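Local coordinates for putative capsular polysaccharide biosynthesis protein (Streptococcus pneumoniae serotype 4, PDB 6EWJ), which probably acts as a pyridoxal 5'-phosphate-dependent sugar aminotransferase in the biosynthesis of pneumococcal teichoic acid, at residues E46-L51 and V276-Y281; S175-A180 and Q188-I193; L354-A359 and F365-Y370. All coordinates share one frame; numbering follows the deposited sequence.

Interaction 1: residues E46-L51 and V276-Y281; sequences ERRLSL and VQLDRY
The guanidinium of Arg48 has Leu278 over one face, with the methyl CD2 standing 3.6 Å above its plane and displaced toward the rim, while the Asp279 carboxylate meets it obliquely, the two planes being 33° apart. This is a helix-helix contact within the aminotransferase fold, joining helix 40-53 to the long helix 268-299. The short axes run nearly parallel, at 25°, but their closest approach of 11.1 Å is wide, and the gap is spanned by side chains. The 228 Å² buried between the segments come chiefly from Arg48 and Leu278.

Those two side chains slide past each other in opposite directions. Leu278 has CG anti to its backbone N and sends CD2 to 3.6 Å from Arg48 CB, so one methyl serves both the root and the head of the arginine. The other methyl, CD1, lies 4.1 Å from CD2 of Leu49, which approaches obliquely; these two buried leucines also touch loop residues, Leu49 on Phe201 and Leu278 on Phe207.

Toward solvent the contact is ionic. Asp279 OD1 forms a salt bridge with Arg48 NH2 at 2.6 Å, but the hydrogen bond within it is weak, with an N-H...O angle of 126°. The two side chains cross at about a right angle. A bend in the arginine chain at chi3 turns the head, and NH1 is anchored by the carbonyl O of Leu275, which helps fix the group's rotation.

Helix 40-53 is tied toward strand 58-61: Glu46 OE2 bonds Cys60 N, and Ser50 OG bonds Thr58 OG1. Ser50 OG also donates to Glu46 O at 2.9 Å, reaching it from the opposite face of the carbonyl plane to Ser50 N.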
ATOM      1  N   GLU A  46      -2.977   7.148 -15.925  1.00 20.26           N
ATOM      2  CA  GLU A  46      -4.401   6.930 -15.756  1.00 20.31           C
ATOM      3  C   GLU A  46      -5.160   7.348 -17.028  1.00 21.24           C
ATOM      4  O   GLU A  46      -6.098   6.671 -17.442  1.00 20.80           O
ATOM      5  CB  GLU A  46      -4.926   7.712 -14.566  1.00 20.42           C
ATOM      6  CG  GLU A  46      -4.413   7.173 -13.214  1.00 20.25           C
ATOM      7  CD  GLU A  46      -4.817   8.013 -12.038  1.00 20.81           C
ATOM      8  OE1 GLU A  46      -5.255   9.161 -12.246  1.00 22.04           O
ATOM      9  OE2 GLU A  46      -4.702   7.530 -10.868  1.00 20.56           O
ATOM     10  N   ARG A  47      -4.834   8.534 -17.535  1.00 21.94           N
ATOM     11  CA  ARG A  47      -5.476   9.052 -18.776  1.00 23.38           C
ATOM     12  C   ARG A  47      -5.270   8.074 -19.948  1.00 22.94           C
ATOM     13  O   ARG A  47      -6.235   7.649 -20.582  1.00 23.12           O
ATOM     14  CB  ARG A  47      -4.950  10.458 -19.084  1.00 25.00           C
ATOM     15  CG  ARG A  47      -5.472  11.512 -18.091  1.00 26.47           C
ATOM     16  CD  ARG A  47      -5.321  12.982 -18.597  1.00 28.34           C
ATOM     17  NE  ARG A  47      -3.927  13.423 -18.696  1.00 29.46           N
ATOM     18  CZ  ARG A  47      -3.170  13.867 -17.684  1.00 30.72           C
ATOM     19  NH1 ARG A  47      -3.689  13.984 -16.466  1.00 31.32           N
ATOM     20  NH2 ARG A  47      -1.901  14.204 -17.892  1.00 31.01           N
ATOM     21  N   ARG A  48      -4.024   7.686 -20.203  1.00 22.44           N
ATOM     22  CA  ARG A  48      -3.707   6.761 -21.287  1.00 23.10           C
ATOM     23  C   ARG A  48      -4.350   5.363 -21.108  1.00 22.39           C
ATOM     24  O   ARG A  48      -4.816   4.762 -22.058  1.00 21.60           O
ATOM     25  CB  ARG A  48      -2.191   6.665 -21.459  1.00 24.03           C
ATOM     26  CG  ARG A  48      -1.555   7.962 -21.979  1.00 26.20           C
ATOM     27  CD  ARG A  48      -0.078   7.791 -22.251  1.00 27.34           C
ATOM     28  NE  ARG A  48       0.091   6.709 -23.214  1.00 29.14           N
ATOM     29  CZ  ARG A  48       1.173   5.934 -23.354  1.00 30.14           C
ATOM     30  NH1 ARG A  48       2.277   6.133 -22.623  1.00 30.05           N
ATOM     31  NH2 ARG A  48       1.162   4.976 -24.278  1.00 30.67           N
ATOM     32  N   LEU A  49      -4.355   4.870 -19.866  1.00 21.26           N
ATOM     33  CA  LEU A  49      -4.959   3.587 -19.582  1.00 21.03           C
ATOM     34  C   LEU A  49      -6.483   3.596 -19.827  1.00 21.12           C
ATOM     35  O   LEU A  49      -7.019   2.630 -20.379  1.00 20.75           O
ATOM     36  CB  LEU A  49      -4.618   3.145 -18.132  1.00 20.50           C
ATOM     37  CG  LEU A  49      -3.230   2.590 -17.893  1.00 20.67           C
ATOM     38  CD1 LEU A  49      -3.061   2.294 -16.379  1.00 20.29           C
ATOM     39  CD2 LEU A  49      -2.997   1.313 -18.695  1.00 21.24           C
ATOM     40  N   SER A  50      -7.133   4.698 -19.432  1.00 21.54           N
ATOM     41  CA  SER A  50      -8.582   4.910 -19.654  1.00 22.47           C
ATOM     42  C   SER A  50      -8.953   4.840 -21.147  1.00 23.73           C
ATOM     43  O   SER A  50      -9.887   4.150 -21.530  1.00 23.90           O
ATOM     44  CB  SER A  50      -9.054   6.235 -19.084  1.00 22.49           C
ATOM     45  OG  SER A  50      -8.942   6.285 -17.681  1.00 22.45           O
ATOM     46  N   LEU A  51      -8.144   5.495 -21.973  1.00 24.78           N
ATOM     47  CA  LEU A  51      -8.304   5.378 -23.421  1.00 26.36           C
ATOM     48  C   LEU A  51      -8.102   3.945 -23.904  1.00 25.57           C
ATOM     49  O   LEU A  51      -8.870   3.446 -24.760  1.00 25.75           O
ATOM     50  CB  LEU A  51      -7.367   6.319 -24.173  1.00 27.81           C
ATOM     51  CG  LEU A  51      -7.633   7.791 -23.929  1.00 29.23           C
ATOM     52  CD1 LEU A  51      -6.434   8.597 -24.396  1.00 30.48           C
ATOM     53  CD2 LEU A  51      -8.900   8.305 -24.637  1.00 30.89           C
ATOM     54  N   VAL A 276       5.913   3.624 -20.476  1.00 22.58           N
ATOM     55  CA  VAL A 276       6.764   2.987 -21.472  1.00 23.72           C
ATOM     56  C   VAL A 276       6.211   1.589 -21.823  1.00 23.30           C
ATOM     57  O   VAL A 276       6.125   1.237 -22.999  1.00 23.90           O
ATOM     58  CB  VAL A 276       8.238   2.909 -20.995  1.00 24.06           C
ATOM     59  CG1 VAL A 276       9.082   2.058 -21.945  1.00 25.02           C
ATOM     60  CG2 VAL A 276       8.818   4.308 -20.946  1.00 24.45           C
ATOM     61  N   GLN A 277       5.830   0.828 -20.788  1.00 22.68           N
ATOM     62  CA  GLN A 277       5.194  -0.474 -20.976  1.00 22.52           C
ATOM     63  C   GLN A 277       3.958  -0.355 -21.886  1.00 22.72           C
ATOM     64  O   GLN A 277       3.727  -1.205 -22.788  1.00 22.18           O
ATOM     65  CB  GLN A 277       4.813  -1.092 -19.636  1.00 21.84           C
ATOM     66  CG  GLN A 277       6.008  -1.560 -18.813  1.00 22.31           C
ATOM     67  CD  GLN A 277       6.404  -3.006 -19.065  1.00 22.81           C
ATOM     68  OE1 GLN A 277       5.618  -3.916 -18.814  1.00 23.31           O
ATOM     69  NE2 GLN A 277       7.607  -3.224 -19.538  1.00 23.85           N
ATOM     70  N   LEU A 278       3.187   0.714 -21.671  1.00 22.58           N
ATOM     71  CA  LEU A 278       1.986   0.941 -22.435  1.00 23.39           C
ATOM     72  C   LEU A 278       2.321   1.240 -23.920  1.00 24.55           C
ATOM     73  O   LEU A 278       1.670   0.702 -24.783  1.00 24.01           O
ATOM     74  CB  LEU A 278       1.084   2.001 -21.796  1.00 23.56           C
ATOM     75  CG  LEU A 278      -0.319   2.056 -22.432  1.00 24.78           C
ATOM     76  CD1 LEU A 278      -1.111   0.765 -22.253  1.00 24.46           C
ATOM     77  CD2 LEU A 278      -1.073   3.237 -21.836  1.00 25.15           C
ATOM     78  N   ASP A 279       3.383   1.997 -24.195  1.00 25.50           N
ATOM     79  CA  ASP A 279       3.876   2.193 -25.596  1.00 27.36           C
ATOM     80  C   ASP A 279       4.287   0.858 -26.214  1.00 28.14           C
ATOM     81  O   ASP A 279       3.948   0.527 -27.346  1.00 28.72           O
ATOM     82  CB  ASP A 279       5.114   3.079 -25.621  1.00 27.99           C
ATOM     83  CG  ASP A 279       4.829   4.504 -25.234  1.00 28.10           C
ATOM     84  OD1 ASP A 279       3.659   4.904 -25.132  1.00 28.26           O
ATOM     85  OD2 ASP A 279       5.795   5.229 -25.010  1.00 29.06           O
ATOM     86  N   ARG A 280       5.009   0.081 -25.405  1.00 27.82           N
ATOM     87  CA  ARG A 280       5.483  -1.244 -25.809  1.00 28.01           C
ATOM     88  C   ARG A 280       4.407  -2.315 -25.920  1.00 27.15           C
ATOM     89  O   ARG A 280       4.656  -3.335 -26.543  1.00 27.37           O
ATOM     90  CB  ARG A 280       6.572  -1.730 -24.824  1.00 27.90           C
ATOM     91  CG  ARG A 280       7.842  -0.902 -24.925  1.00 28.64           C
ATOM     92  CD  ARG A 280       8.865  -1.392 -23.940  1.00 28.59           C
ATOM     93  NE  ARG A 280       9.347  -2.682 -24.384  1.00 28.62           N
ATOM     94  CZ  ARG A 280       9.781  -3.661 -23.604  1.00 28.82           C
ATOM     95  NH1 ARG A 280       9.800  -3.558 -22.273  1.00 28.11           N
ATOM     96  NH2 ARG A 280      10.193  -4.790 -24.182  1.00 29.81           N
ATOM     97  N   TYR A 281       3.231  -2.083 -25.337  1.00 26.19           N
ATOM     98  CA  TYR A 281       2.256  -3.149 -25.098  1.00 25.81           C
ATOM     99  C   TYR A 281       1.667  -3.871 -26.344  1.00 26.23           C
ATOM    100  O   TYR A 281       1.644  -5.088 -26.345  1.00 25.13           O
ATOM    101  CB  TYR A 281       1.139  -2.704 -24.149  1.00 24.92           C
ATOM    102  CG  TYR A 281       0.497  -3.878 -23.387  1.00 24.36           C
ATOM    103  CD1 TYR A 281       1.275  -4.770 -22.686  1.00 23.98           C
ATOM    104  CD2 TYR A 281      -0.883  -4.014 -23.335  1.00 24.01           C
ATOM    105  CE1 TYR A 281       0.695  -5.843 -22.022  1.00 24.38           C
ATOM    106  CE2 TYR A 281      -1.481  -5.051 -22.685  1.00 23.78           C
ATOM    107  CZ  TYR A 281      -0.693  -5.965 -22.004  1.00 23.97           C
ATOM    108  OH  TYR A 281      -1.278  -6.987 -21.344  1.00 23.99           O
TER

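Interaction 2: residues S175-A180 and Q188-I193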
ATOM      1  N   SER A 175     -14.833  -7.202 -12.194  1.00 19.56           N
ATOM      2  CA  SER A 175     -13.843  -8.060 -12.835  1.00 19.26           C
ATOM      3  C   SER A 175     -12.489  -8.065 -12.132  1.00 18.80           C
ATOM      4  O   SER A 175     -11.847  -6.988 -12.009  1.00 18.27           O
ATOM      5  CB  SER A 175     -13.603  -7.616 -14.291  1.00 19.34           C
ATOM      6  OG  SER A 175     -12.508  -8.374 -14.841  1.00 19.60           O
ATOM      7  N   ASP A 176     -12.019  -9.251 -11.725  1.00 18.53           N
ATOM      8  CA  ASP A 176     -10.610  -9.420 -11.449  1.00 18.65           C
ATOM      9  C   ASP A 176      -9.845  -9.665 -12.727  1.00 18.21           C
ATOM     10  O   ASP A 176      -9.737 -10.800 -13.200  1.00 18.34           O
ATOM     11  CB  ASP A 176     -10.348 -10.526 -10.427  1.00 18.85           C
ATOM     12  CG  ASP A 176      -8.873 -10.696 -10.124  1.00 18.96           C
ATOM     13  OD1 ASP A 176      -8.013 -10.032 -10.751  1.00 18.60           O
ATOM     14  OD2 ASP A 176      -8.535 -11.531  -9.242  1.00 19.69           O
ATOM     15  N   SER A 177      -9.349  -8.562 -13.310  1.00 18.35           N
ATOM     16  CA  SER A 177      -8.535  -8.570 -14.546  1.00 18.16           C
ATOM     17  C   SER A 177      -7.026  -8.455 -14.303  1.00 17.37           C
ATOM     18  O   SER A 177      -6.280  -7.879 -15.095  1.00 17.58           O
ATOM     19  CB  SER A 177      -9.001  -7.468 -15.480  1.00 19.10           C
ATOM     20  OG  SER A 177     -10.217  -7.845 -16.087  1.00 20.23           O
ATOM     21  N   ALA A 178      -6.555  -9.040 -13.226  1.00 17.06           N
ATOM     22  CA  ALA A 178      -5.139  -9.045 -12.982  1.00 17.11           C
ATOM     23  C   ALA A 178      -4.389  -9.600 -14.223  1.00 17.43           C
ATOM     24  O   ALA A 178      -3.306  -9.156 -14.517  1.00 17.14           O
ATOM     25  CB  ALA A 178      -4.809  -9.827 -11.700  1.00 17.04           C
ATOM     26  N   HIS A 179      -4.947 -10.625 -14.862  1.00 18.39           N
ATOM     27  CA  HIS A 179      -4.300 -11.299 -15.947  1.00 19.12           C
ATOM     28  C   HIS A 179      -4.719 -10.774 -17.305  1.00 19.70           C
ATOM     29  O   HIS A 179      -4.292 -11.319 -18.314  1.00 20.75           O
ATOM     30  CB  HIS A 179      -4.636 -12.791 -15.908  1.00 20.25           C
ATOM     31  CG  HIS A 179      -4.242 -13.491 -14.646  1.00 19.81           C
ATOM     32  ND1 HIS A 179      -4.569 -14.803 -14.424  1.00 20.65           N
ATOM     33  CD2 HIS A 179      -3.527 -13.098 -13.562  1.00 20.59           C
ATOM     34  CE1 HIS A 179      -4.092 -15.195 -13.256  1.00 20.65           C
ATOM     35  NE2 HIS A 179      -3.448 -14.177 -12.705  1.00 19.75           N
ATOM     36  N   ALA A 180      -5.533  -9.717 -17.349  1.00 19.26           N
ATOM     37  CA  ALA A 180      -6.333  -9.414 -18.551  1.00 19.37           C
ATOM     38  C   ALA A 180      -6.226  -8.002 -19.097  1.00 19.73           C
ATOM     39  O   ALA A 180      -7.041  -7.612 -19.942  1.00 19.67           O
ATOM     40  CB  ALA A 180      -7.787  -9.806 -18.340  1.00 19.31           C
ATOM     41  N   GLN A 188     -14.644  -5.783 -27.126  1.00 29.56           N
ATOM     42  CA  GLN A 188     -14.536  -4.684 -26.161  1.00 29.43           C
ATOM     43  C   GLN A 188     -13.423  -4.983 -25.157  1.00 27.19           C
ATOM     44  O   GLN A 188     -13.316  -6.123 -24.699  1.00 26.00           O
ATOM     45  CB  GLN A 188     -15.821  -4.480 -25.390  1.00 31.09           C
ATOM     46  CG  GLN A 188     -17.141  -4.453 -26.139  1.00 33.88           C
ATOM     47  CD  GLN A 188     -18.290  -4.846 -25.207  1.00 36.02           C
ATOM     48  OE1 GLN A 188     -19.018  -3.989 -24.735  1.00 38.55           O
ATOM     49  NE2 GLN A 188     -18.441  -6.167 -24.922  1.00 36.75           N
ATOM     50  N   PRO A 189     -12.635  -3.971 -24.772  1.00 25.95           N
ATOM     51  CA  PRO A 189     -11.488  -4.206 -23.866  1.00 24.56           C
ATOM     52  C   PRO A 189     -11.920  -4.488 -22.477  1.00 23.80           C
ATOM     53  O   PRO A 189     -12.873  -3.890 -21.976  1.00 24.26           O
ATOM     54  CB  PRO A 189     -10.692  -2.887 -23.931  1.00 24.54           C
ATOM     55  CG  PRO A 189     -11.546  -1.919 -24.650  1.00 25.42           C
ATOM     56  CD  PRO A 189     -12.591  -2.641 -25.400  1.00 26.12           C
ATOM     57  N   SER A 190     -11.218  -5.399 -21.825  1.00 23.58           N
ATOM     58  CA  SER A 190     -11.419  -5.630 -20.387  1.00 23.14           C
ATOM     59  C   SER A 190     -11.208  -4.277 -19.725  1.00 22.27           C
ATOM     60  O   SER A 190     -10.364  -3.473 -20.201  1.00 21.91           O
ATOM     61  CB  SER A 190     -10.486  -6.697 -19.838  1.00 22.98           C
ATOM     62  OG  SER A 190     -11.009  -7.178 -18.600  1.00 23.86           O
ATOM     63  N   GLY A 191     -12.047  -3.977 -18.752  1.00 21.65           N
ATOM     64  CA  GLY A 191     -12.150  -2.621 -18.192  1.00 21.87           C
ATOM     65  C   GLY A 191     -13.499  -1.993 -18.538  1.00 23.05           C
ATOM     66  O   GLY A 191     -14.126  -1.398 -17.689  1.00 22.73           O
ATOM     67  N   SER A 192     -13.948  -2.216 -19.780  1.00 23.76           N
ATOM     68  CA  SER A 192     -15.216  -1.690 -20.296  1.00 25.04           C
ATOM     69  C   SER A 192     -16.394  -2.658 -20.186  1.00 25.35           C
ATOM     70  O   SER A 192     -17.495  -2.313 -20.576  1.00 26.23           O
ATOM     71  CB  SER A 192     -15.056  -1.287 -21.769  1.00 25.54           C
ATOM     72  OG  SER A 192     -14.942  -2.409 -22.628  1.00 26.24           O
ATOM     73  N   ILE A 193     -16.198  -3.841 -19.604  1.00 25.02           N
ATOM     74  CA  ILE A 193     -17.227  -4.878 -19.655  1.00 25.50           C
ATOM     75  C   ILE A 193     -17.977  -4.996 -18.317  1.00 25.14           C
ATOM     76  O   ILE A 193     -19.201  -4.931 -18.268  1.00 25.50           O
ATOM     77  CB  ILE A 193     -16.610  -6.198 -20.072  1.00 25.58           C
ATOM     78  CG1 ILE A 193     -15.852  -6.028 -21.393  1.00 26.40           C
ATOM     79  CG2 ILE A 193     -17.696  -7.268 -20.230  1.00 26.59           C
ATOM     80  CD1 ILE A 193     -14.722  -7.012 -21.567  1.00 25.90           C
TER
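Ser175 and Asp176 lie on the last part of strand 172-177 of the large mixed sheet of the aminotransferase fold, and the chain then folds into a type I beta turn from Ser177 to Ala180, closed by Ala180 N to Ser177 O at 3.0 Å. The second segment begins on strand 188-189, outermost within this chain of a small antiparallel sheet, and meets the turn at Ser190 just after it. Pro189 O receives both Ser192 N and Ser192 OG, the latter in the carbonyl plane on a lone pair.

The two segments are closest at Ala180 and Ser190, with CA atoms 6.6 Å apart. Ser190, its OG anti to the backbone N, points across to Ser177 and makes a 2.7 Å OG-OG hydrogen bond whose direction is open. Ser175 OG is also 2.7 Å from Ser177 OG, a link that is not settled, and bonds Glu136 OE2; three buried hydroxyls thus lie close together beside that carboxylate.

The turn carries His179, which binds pyridoxal 5'-phosphate in another structure of this protein; this model has none bound. An Asx turn holds its start: Asp176 OD1 accepts Ala178 N at 3.0 Å, nearly along the C-O axis.

Interaction 3: residues L354-A359 and F365-Y370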
ATOM      1  N   LEU A 354      -9.335 -22.447  -3.634  1.00 19.14           N
ATOM      2  CA  LEU A 354      -9.280 -21.742  -2.343  1.00 18.76           C
ATOM      3  C   LEU A 354      -9.515 -22.667  -1.135  1.00 19.43           C
ATOM      4  O   LEU A 354      -8.786 -22.553  -0.191  1.00 18.86           O
ATOM      5  CB  LEU A 354     -10.249 -20.582  -2.335  1.00 18.79           C
ATOM      6  CG  LEU A 354      -9.920 -19.518  -3.414  1.00 18.23           C
ATOM      7  CD1 LEU A 354     -10.887 -18.369  -3.231  1.00 18.36           C
ATOM      8  CD2 LEU A 354      -8.503 -18.950  -3.366  1.00 17.80           C
ATOM      9  N   PRO A 355     -10.479 -23.630  -1.233  1.00 19.76           N
ATOM     10  CA  PRO A 355     -10.745 -24.532  -0.123  1.00 21.16           C
ATOM     11  C   PRO A 355      -9.600 -25.438   0.247  1.00 21.52           C
ATOM     12  O   PRO A 355      -9.649 -25.972   1.318  1.00 21.98           O
ATOM     13  CB  PRO A 355     -11.942 -25.345  -0.605  1.00 21.28           C
ATOM     14  CG  PRO A 355     -12.620 -24.453  -1.582  1.00 20.64           C
ATOM     15  CD  PRO A 355     -11.507 -23.784  -2.286  1.00 19.99           C
ATOM     16  N   LEU A 356      -8.551 -25.542  -0.594  1.00 21.80           N
ATOM     17  CA  LEU A 356      -7.347 -26.295  -0.191  1.00 22.26           C
ATOM     18  C   LEU A 356      -6.453 -25.527   0.770  1.00 21.95           C
ATOM     19  O   LEU A 356      -5.671 -26.145   1.459  1.00 22.23           O
ATOM     20  CB  LEU A 356      -6.504 -26.749  -1.384  1.00 22.64           C
ATOM     21  CG  LEU A 356      -6.998 -27.928  -2.269  1.00 23.40           C
ATOM     22  CD1 LEU A 356      -5.908 -28.347  -3.253  1.00 23.60           C
ATOM     23  CD2 LEU A 356      -7.405 -29.112  -1.440  1.00 23.99           C
ATOM     24  N   LEU A 357      -6.599 -24.204   0.808  1.00 21.03           N
ATOM     25  CA  LEU A 357      -5.708 -23.305   1.547  1.00 20.37           C
ATOM     26  C   LEU A 357      -6.191 -23.209   2.998  1.00 20.48           C
ATOM     27  O   LEU A 357      -7.391 -23.081   3.262  1.00 20.61           O
ATOM     28  CB  LEU A 357      -5.669 -21.944   0.890  1.00 19.68           C
ATOM     29  CG  LEU A 357      -5.328 -21.884  -0.613  1.00 19.53           C
ATOM     30  CD1 LEU A 357      -5.603 -20.486  -1.152  1.00 18.81           C
ATOM     31  CD2 LEU A 357      -3.910 -22.368  -0.943  1.00 19.53           C
ATOM     32  N   THR A 358      -5.254 -23.316   3.922  1.00 20.47           N
ATOM     33  CA  THR A 358      -5.557 -23.200   5.346  1.00 21.28           C
ATOM     34  C   THR A 358      -6.466 -22.047   5.746  1.00 20.96           C
ATOM     35  O   THR A 358      -7.413 -22.251   6.486  1.00 22.13           O
ATOM     36  CB  THR A 358      -4.220 -23.154   6.136  1.00 21.67           C
ATOM     37  OG1 THR A 358      -3.509 -24.385   5.895  1.00 21.42           O
ATOM     38  CG2 THR A 358      -4.396 -22.887   7.652  1.00 22.37           C
ATOM     39  N   ALA A 359      -6.214 -20.857   5.223  1.00 20.47           N
ATOM     40  CA  ALA A 359      -7.017 -19.699   5.565  1.00 20.86           C
ATOM     41  C   ALA A 359      -8.504 -19.889   5.308  1.00 21.48           C
ATOM     42  O   ALA A 359      -9.333 -19.450   6.106  1.00 21.77           O
ATOM     43  CB  ALA A 359      -6.507 -18.482   4.795  1.00 19.98           C
ATOM     44  N   PHE A 365     -14.710 -23.459   4.501  1.00 26.22           N
ATOM     45  CA  PHE A 365     -14.822 -23.919   3.114  1.00 25.39           C
ATOM     46  C   PHE A 365     -14.236 -25.309   2.920  1.00 25.98           C
ATOM     47  O   PHE A 365     -13.174 -25.629   3.451  1.00 27.15           O
ATOM     48  CB  PHE A 365     -14.208 -22.914   2.156  1.00 24.20           C
ATOM     49  CG  PHE A 365     -14.921 -21.609   2.166  1.00 23.70           C
ATOM     50  CD1 PHE A 365     -16.073 -21.416   1.411  1.00 23.71           C
ATOM     51  CD2 PHE A 365     -14.493 -20.584   2.999  1.00 23.28           C
ATOM     52  CE1 PHE A 365     -16.724 -20.186   1.447  1.00 23.79           C
ATOM     53  CE2 PHE A 365     -15.179 -19.389   3.079  1.00 23.31           C
ATOM     54  CZ  PHE A 365     -16.288 -19.185   2.311  1.00 23.35           C
ATOM     55  N   ASP A 366     -14.946 -26.138   2.170  1.00 25.65           N
ATOM     56  CA  ASP A 366     -14.644 -27.581   2.093  1.00 26.27           C
ATOM     57  C   ASP A 366     -14.508 -28.002   0.621  1.00 25.30           C
ATOM     58  O   ASP A 366     -15.439 -27.815  -0.151  1.00 25.08           O
ATOM     59  CB  ASP A 366     -15.765 -28.347   2.795  1.00 27.84           C
ATOM     60  CG  ASP A 366     -15.532 -29.833   2.850  1.00 28.66           C
ATOM     61  OD1 ASP A 366     -14.721 -30.397   2.086  1.00 28.20           O
ATOM     62  OD2 ASP A 366     -16.209 -30.456   3.686  1.00 31.81           O
ATOM     63  N   MET A 367     -13.336 -28.516   0.272  1.00 24.69           N
ATOM     64  CA  MET A 367     -12.986 -28.917  -1.084  1.00 24.58           C
ATOM     65  C   MET A 367     -13.980 -29.868  -1.727  1.00 25.16           C
ATOM     66  O   MET A 367     -14.219 -29.770  -2.949  1.00 24.35           O
ATOM     67  CB  MET A 367     -11.581 -29.559  -1.139  1.00 24.62           C
ATOM     68  CG  MET A 367     -11.012 -29.689  -2.563  1.00 24.19           C
ATOM     69  SD  MET A 367     -10.591 -28.096  -3.385  1.00 23.35           S
ATOM     70  CE  MET A 367     -12.067 -27.724  -4.334  1.00 23.35           C
ATOM     71  N   THR A 368     -14.591 -30.733  -0.910  1.00 25.65           N
ATOM     72  CA  THR A 368     -15.580 -31.697  -1.429  1.00 26.53           C
ATOM     73  C   THR A 368     -16.827 -31.018  -2.017  1.00 26.41           C
ATOM     74  O   THR A 368     -17.561 -31.642  -2.773  1.00 26.58           O
ATOM     75  CB  THR A 368     -16.014 -32.752  -0.362  1.00 27.74           C
ATOM     76  OG1 THR A 368     -16.692 -32.110   0.734  1.00 27.75           O
ATOM     77  CG2 THR A 368     -14.791 -33.533   0.178  1.00 28.29           C
ATOM     78  N   ASN A 369     -17.078 -29.749  -1.669  1.00 26.20           N
ATOM     79  CA  ASN A 369     -18.180 -28.961  -2.284  1.00 26.34           C
ATOM     80  C   ASN A 369     -17.908 -28.427  -3.675  1.00 25.34           C
ATOM     81  O   ASN A 369     -18.822 -27.905  -4.322  1.00 25.38           O
ATOM     82  CB  ASN A 369     -18.608 -27.789  -1.377  1.00 26.63           C
ATOM     83  CG  ASN A 369     -19.347 -28.227  -0.121  1.00 27.88           C
ATOM     84  OD1 ASN A 369     -19.028 -27.764   0.988  1.00 28.17           O
ATOM     85  ND2 ASN A 369     -20.301 -29.104  -0.269  1.00 28.42           N
ATOM     86  N   TYR A 370     -16.656 -28.503  -4.133  1.00 24.53           N
ATOM     87  CA  TYR A 370     -16.245 -27.884  -5.389  1.00 23.95           C
ATOM     88  C   TYR A 370     -15.404 -28.840  -6.202  1.00 23.36           C
ATOM     89  O   TYR A 370     -14.252 -28.547  -6.512  1.00 22.03           O
ATOM     90  CB  TYR A 370     -15.494 -26.535  -5.113  1.00 23.53           C
ATOM     91  CG  TYR A 370     -16.120 -25.716  -4.035  1.00 24.27           C
ATOM     92  CD1 TYR A 370     -17.163 -24.832  -4.304  1.00 24.75           C
ATOM     93  CD2 TYR A 370     -15.657 -25.791  -2.724  1.00 25.21           C
ATOM     94  CE1 TYR A 370     -17.782 -24.109  -3.297  1.00 25.65           C
ATOM     95  CE2 TYR A 370     -16.234 -25.018  -1.714  1.00 25.68           C
ATOM     96  CZ  TYR A 370     -17.305 -24.194  -2.007  1.00 26.05           C
ATOM     97  OH  TYR A 370     -17.927 -23.478  -0.985  1.00 28.00           O
TER
HETATM   98  O   HOH W   1     -10.969 -28.159   2.217  1.00 14.72           O
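Pro355 and Tyr370 cross at about a right angle, the pyrrolidine CG lying 3.5 Å from the ring atom CD2 and coming in obliquely. The contact joins two consecutive 3-10 turns, 354-356 and 367-369, which flank the short helix 358-361 and rest near strand 103-107, an outer strand of the large sheet. Met106 of that strand touches Pro355, Phe365 and Tyr370 alike, so the proline is wedged between the sheet edge and the second turn.

Pro355 CB faces the backbone of that turn, 3.6 Å from Met367 N, and is backed more loosely by CB of Phe365. Beyond it, Leu356 and Met367 pack at an angle to one another: the thioether SD lies 3.8 Å from Leu356 CG, and Met367 CG lies 3.8 Å from Leu356 CD2. The bend at chi2 (68°) lays SD beside the leucine, and chi3 (-95°) turns the methyl CE away from it toward Tyr370 CB, while Phe377 of helix 371-378 also touches Leu356. Within 365-370 the tyrosine hydroxyl lies in the plane of the Phe365 ring, at its edge.

No direct hydrogen bond joins the two segments; one water makes the polar link, donating to Pro355 O at 2.7 Å and accepting from Met367 N at 3.1 Å. The other end of 354-359 belongs to the dimer interface, where Thr358 OG1 bonds Asp256 OD2 of the second subunit. An Asx turn opens the 367-369 turn: Asp366 OD1 accepts Thr368 N at 3.0 Å, met from 41° out of the carboxylate plane.

None of the three contacts touches another. Interaction 2 is nested inside the chain loop closed by interaction 1, and their nearest atoms are about 6 Å apart. Interaction 3 follows both in sequence and lies across the chain's centre from interaction 1, with centres 38 Å apart. Relative to the cofactor site, which has no cofactor bound in this model, only interaction 2 holds a binding residue, His179, which touches Tyr351 and the predicted catalytic Lys205. The other two lie further out: the side chain of Leu49 is about 11 Å from those of Ser200 and Ala64, and that of Leu356 about 9 Å from Tyr351. Only interaction 3 has segment residues contacting the second subunit.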